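Local structure of conserved hypothetical exported protein (Bacteroides fragilis, 4JJA) at residues S4-G9 with D141-N146; L176-L181 with L366-N371. The protein is of unproven function but, as a NamZ-family protein, may act as an exo-beta-N-acetylmuramidase on peptidoglycan. All coordinates share one frame; numbering follows the deposited sequence.

Contact 1 (S4-G9 with D141-N146); sequences SDVIIG and DRPNPN
Ile8 holds CG1 between its backbone N and carbonyl carbon (chi1 64°), and with the chain extended beyond it CD1 is carried over one face of the Arg142 guanidinium. The methyl stands 3.2 Å above that plane, displaced toward the rim, and its nearest atom there is NH1, 3.3 Å from Ile8 CD1. Arg142 runs straight from CG to NE to reach this place, where its polar edge is taken up by other partners: NE makes a salt bridge to Asp108 and NH2 donates to the carbonyl of Met34, which fixes the tilt of the group against the methyl. The other branch of Ile8 packs on the proline ring, CG2 lying 3.9 Å from Pro143 CD, with the two side chains at about a right angle. Two residues earlier, Val6 points its CG1 at the Pro143 ring, 3.8 Å from Pro143 CG. A single backbone bond ties the segments: Gly9 N donates to Asp141 O at 2.9 Å, nearly straight (164°) and in the carbonyl plane. Further along 141-146, Asn144 OD1 accepts from Asn146 N in an Asx turn. The contact thus clamps the N-terminal arm onto the loop leaving the C-terminal end of strand 136-140, an inner strand of the parallel sheet; in Rossmann-like folds functional loops generally sit at this end of the strands.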
# COMPACT_ATOMS: atom_id res chain seq x y z
N SER A 4 14.30 -20.25 8.00
CA SER A 4 13.03 -20.79 7.48
C SER A 4 12.04 -19.64 7.25
O SER A 4 12.42 -18.46 7.29
CB SER A 4 12.47 -21.91 8.40
OG SER A 4 12.64 -21.63 9.78
N ASP A 5 10.80 -20.02 6.99
CA ASP A 5 9.80 -19.16 6.38
C ASP A 5 9.24 -18.14 7.35
O ASP A 5 9.24 -18.33 8.55
CB ASP A 5 8.66 -20.00 5.87
CG ASP A 5 9.07 -20.89 4.72
OD1 ASP A 5 10.19 -20.67 4.17
OD2 ASP A 5 8.29 -21.79 4.37
N VAL A 6 8.79 -17.04 6.77
CA VAL A 6 8.18 -16.00 7.60
C VAL A 6 7.01 -16.56 8.38
O VAL A 6 6.19 -17.27 7.83
CB VAL A 6 7.71 -14.80 6.74
CG1 VAL A 6 6.90 -13.84 7.60
CG2 VAL A 6 8.89 -14.09 6.14
N ILE A 7 6.93 -16.20 9.65
CA ILE A 7 5.76 -16.53 10.47
C ILE A 7 5.10 -15.17 10.77
O ILE A 7 5.63 -14.34 11.51
CB ILE A 7 6.13 -17.27 11.77
CG1 ILE A 7 6.92 -18.53 11.49
CG2 ILE A 7 4.90 -17.55 12.63
CD1 ILE A 7 7.50 -19.20 12.76
N ILE A 8 3.94 -14.95 10.19
CA ILE A 8 3.26 -13.67 10.38
C ILE A 8 2.71 -13.57 11.81
O ILE A 8 2.59 -14.56 12.53
CB ILE A 8 2.14 -13.46 9.35
CG1 ILE A 8 1.02 -14.49 9.53
CG2 ILE A 8 2.70 -13.42 7.90
CD1 ILE A 8 -0.22 -14.20 8.68
N GLY A 9 2.40 -12.35 12.23
CA GLY A 9 1.88 -12.11 13.57
C GLY A 9 0.66 -12.99 13.86
O GLY A 9 0.54 -13.53 14.94
N ASP A 141 1.45 -8.22 12.70
CA ASP A 141 2.19 -7.65 11.57
C ASP A 141 2.30 -8.64 10.42
O ASP A 141 2.33 -9.88 10.64
CB ASP A 141 3.58 -7.18 12.01
CG ASP A 141 4.04 -5.88 11.38
OD1 ASP A 141 3.22 -5.12 10.82
OD2 ASP A 141 5.27 -5.62 11.55
N ARG A 142 2.36 -8.11 9.21
CA ARG A 142 2.64 -8.86 8.01
C ARG A 142 3.79 -8.17 7.29
O ARG A 142 4.00 -6.98 7.44
CB ARG A 142 1.43 -8.99 7.09
CG ARG A 142 0.32 -9.83 7.69
CD ARG A 142 -0.86 -10.01 6.75
NE ARG A 142 -1.92 -10.76 7.45
CZ ARG A 142 -2.29 -11.99 7.20
NH1 ARG A 142 -1.78 -12.67 6.18
NH2 ARG A 142 -3.22 -12.55 7.97
N PRO A 143 4.53 -8.93 6.48
CA PRO A 143 5.62 -8.33 5.75
C PRO A 143 5.22 -7.23 4.79
O PRO A 143 4.10 -7.22 4.32
CB PRO A 143 6.22 -9.52 4.95
CG PRO A 143 5.91 -10.69 5.78
CD PRO A 143 4.52 -10.39 6.30
N ASN A 144 6.17 -6.33 4.54
CA ASN A 144 6.06 -5.40 3.43
C ASN A 144 6.79 -6.03 2.26
O ASN A 144 8.01 -6.21 2.35
CB ASN A 144 6.69 -4.06 3.84
CG ASN A 144 6.64 -3.02 2.76
OD1 ASN A 144 6.33 -3.32 1.59
ND2 ASN A 144 7.01 -1.78 3.13
N PRO A 145 6.10 -6.37 1.15
CA PRO A 145 6.80 -7.01 0.04
C PRO A 145 7.80 -6.08 -0.65
O PRO A 145 8.64 -6.53 -1.39
CB PRO A 145 5.66 -7.40 -0.90
CG PRO A 145 4.58 -6.37 -0.62
CD PRO A 145 4.66 -6.14 0.86
N ASN A 146 7.66 -4.78 -0.40
CA ASN A 146 8.59 -3.74 -0.84
C ASN A 146 9.34 -3.14 0.37
O ASN A 146 9.75 -1.98 0.36
CB ASN A 146 7.84 -2.66 -1.65
CG ASN A 146 7.52 -3.14 -3.04
OD1 ASN A 146 8.45 -3.52 -3.79
ND2 ASN A 146 6.26 -3.01 -3.46

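Contact 2 (L176-L181 with L366-N371); sequences LGELAL and LLYQDN
Glu178 lays its carboxylate against the backbone and side chain of Leu366, OE2 coming within 3.5 Å of Leu366 CD2 as the two side chains pass at a slant. The same oxygen accepts a hydrogen bond from Leu367 N at 2.8 Å, close to straight (165°), through the anti lone pair that faces away from OE1. His207 NE2 is a second hydrogen-bonding partner of OE2, while OE1 takes the backbone N of Thr175, so both oxygens of this buried group are engaged and its rotation is fixed. The extended chain beyond CG is what lets a residue on helix 176-185 reach the final loop of the protein. In this way the start of the C-terminal tail, which follows helix 352-362, lies against the first turns of helix 176-185, joining the end of the NamZ C-terminal region to the N-terminal one. Tyr368 passes the carboxylate obliquely, with ring and carboxylate planes 57° apart and CD2 3.3 Å from Glu178 OE2; its hydroxyl is bonded to Asp141 and Cys202 N instead. The aliphatic CG of Glu178 lies 4.0 Å from Leu367 CB. One turn along the helix, Leu181 crosses Leu367 at about a right angle, and Leu181 CD1 lies 3.8 Å from Leu367 CD2.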
# COMPACT_ATOMS: atom_id res chain seq x y z
N LEU A 176 3.28 -2.24 8.45
CA LEU A 176 2.25 -1.40 9.06
C LEU A 176 2.50 -1.26 10.55
O LEU A 176 2.23 -0.19 11.11
CB LEU A 176 0.87 -1.91 8.78
CG LEU A 176 0.34 -1.87 7.36
CD1 LEU A 176 -1.06 -2.55 7.29
CD2 LEU A 176 0.29 -0.46 6.86
N GLY A 177 3.06 -2.27 11.22
CA GLY A 177 3.40 -2.14 12.62
C GLY A 177 4.47 -1.11 12.87
O GLY A 177 4.38 -0.30 13.78
N GLU A 178 5.52 -1.15 12.07
CA GLU A 178 6.58 -0.14 12.19
C GLU A 178 6.05 1.24 11.95
O GLU A 178 6.37 2.19 12.67
CB GLU A 178 7.70 -0.48 11.21
CG GLU A 178 8.46 -1.80 11.50
CD GLU A 178 9.49 -2.17 10.46
OE1 GLU A 178 9.21 -1.97 9.25
OE2 GLU A 178 10.61 -2.65 10.83
N LEU A 179 5.26 1.40 10.89
CA LEU A 179 4.70 2.67 10.54
C LEU A 179 3.81 3.20 11.65
O LEU A 179 3.83 4.38 11.96
CB LEU A 179 3.95 2.59 9.21
CG LEU A 179 3.45 3.88 8.63
CD1 LEU A 179 4.59 4.91 8.44
CD2 LEU A 179 2.78 3.61 7.28
N ALA A 180 3.01 2.33 12.28
CA ALA A 180 2.15 2.76 13.38
C ALA A 180 3.00 3.33 14.50
O ALA A 180 2.63 4.38 15.10
CB ALA A 180 1.31 1.62 13.89
N LEU A 181 4.09 2.66 14.84
CA LEU A 181 4.97 3.16 15.88
C LEU A 181 5.53 4.54 15.53
O LEU A 181 5.65 5.42 16.41
CB LEU A 181 6.09 2.15 16.18
CG LEU A 181 5.64 0.77 16.72
CD1 LEU A 181 6.82 -0.19 16.87
CD2 LEU A 181 4.85 0.91 18.04
N LEU A 366 11.78 0.73 13.72
CA LEU A 366 11.90 -0.54 13.04
C LEU A 366 11.79 -1.67 14.04
O LEU A 366 12.23 -1.58 15.17
CB LEU A 366 13.18 -0.68 12.23
CG LEU A 366 13.37 0.37 11.13
CD1 LEU A 366 14.68 0.19 10.38
CD2 LEU A 366 12.14 0.46 10.15
N LEU A 367 11.17 -2.75 13.61
CA LEU A 367 10.97 -3.94 14.40
C LEU A 367 11.78 -5.12 13.91
O LEU A 367 11.80 -6.21 14.52
CB LEU A 367 9.50 -4.32 14.41
CG LEU A 367 8.56 -3.37 15.17
CD1 LEU A 367 7.11 -3.69 14.83
CD2 LEU A 367 8.87 -3.39 16.67
N TYR A 368 12.47 -4.93 12.78
CA TYR A 368 13.20 -5.99 12.11
C TYR A 368 14.52 -5.41 11.66
O TYR A 368 14.65 -4.22 11.50
CB TYR A 368 12.43 -6.49 10.85
CG TYR A 368 10.97 -6.76 11.19
CD1 TYR A 368 10.60 -7.89 11.86
CD2 TYR A 368 9.97 -5.89 10.82
CE1 TYR A 368 9.27 -8.12 12.19
CE2 TYR A 368 8.66 -6.11 11.15
CZ TYR A 368 8.30 -7.24 11.82
OH TYR A 368 7.00 -7.51 12.17
N GLN A 369 15.47 -6.31 11.43
CA GLN A 369 16.77 -5.92 10.95
C GLN A 369 16.67 -5.02 9.74
O GLN A 369 15.98 -5.35 8.78
CB GLN A 369 17.56 -7.18 10.58
CG GLN A 369 19.00 -7.01 10.14
CD GLN A 369 19.53 -8.31 9.66
OE1 GLN A 369 19.89 -9.18 10.48
NE2 GLN A 369 19.53 -8.48 8.39
N ASP A 370 17.39 -3.90 9.79
CA ASP A 370 17.37 -2.92 8.74
C ASP A 370 18.10 -3.44 7.51
O ASP A 370 18.83 -4.45 7.57
CB ASP A 370 17.95 -1.59 9.26
CG ASP A 370 17.54 -0.37 8.52
OD1 ASP A 370 16.80 -0.42 7.52
OD2 ASP A 370 17.97 0.71 8.99
N ASN A 371 17.92 -2.74 6.41
CA ASN A 371 18.71 -3.05 5.23
C ASN A 371 19.49 -1.86 4.82
O ASN A 371 20.51 -1.63 5.51
CB ASN A 371 17.85 -3.63 4.12
CG ASN A 371 18.66 -4.06 2.91
OD1 ASN A 371 19.82 -4.47 3.03
ND2 ASN A 371 18.04 -4.05 1.76
OXT ASN A 371 19.14 -1.17 3.86

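Asp141 is where contact 1 and contact 2 join. While its carbonyl serves the N-terminal arm, its carboxylate turns the other way: OD2 lies 2.6 Å from Tyr368 OH, a probable hydrogen bond, and OD1 lies 2.9 Å from Gly177 N near the start of helix 176-185. One aspartate therefore touches both segments of contact 2, whose centre is 12 Å from that of contact 1, and Thr175 OG1 adds a further bond to OD2. The two contacts lie on the same side of the chain's centre. A glycerol, probably from the crystallisation liquor, lies about 4 Å from the Leu367 side chain.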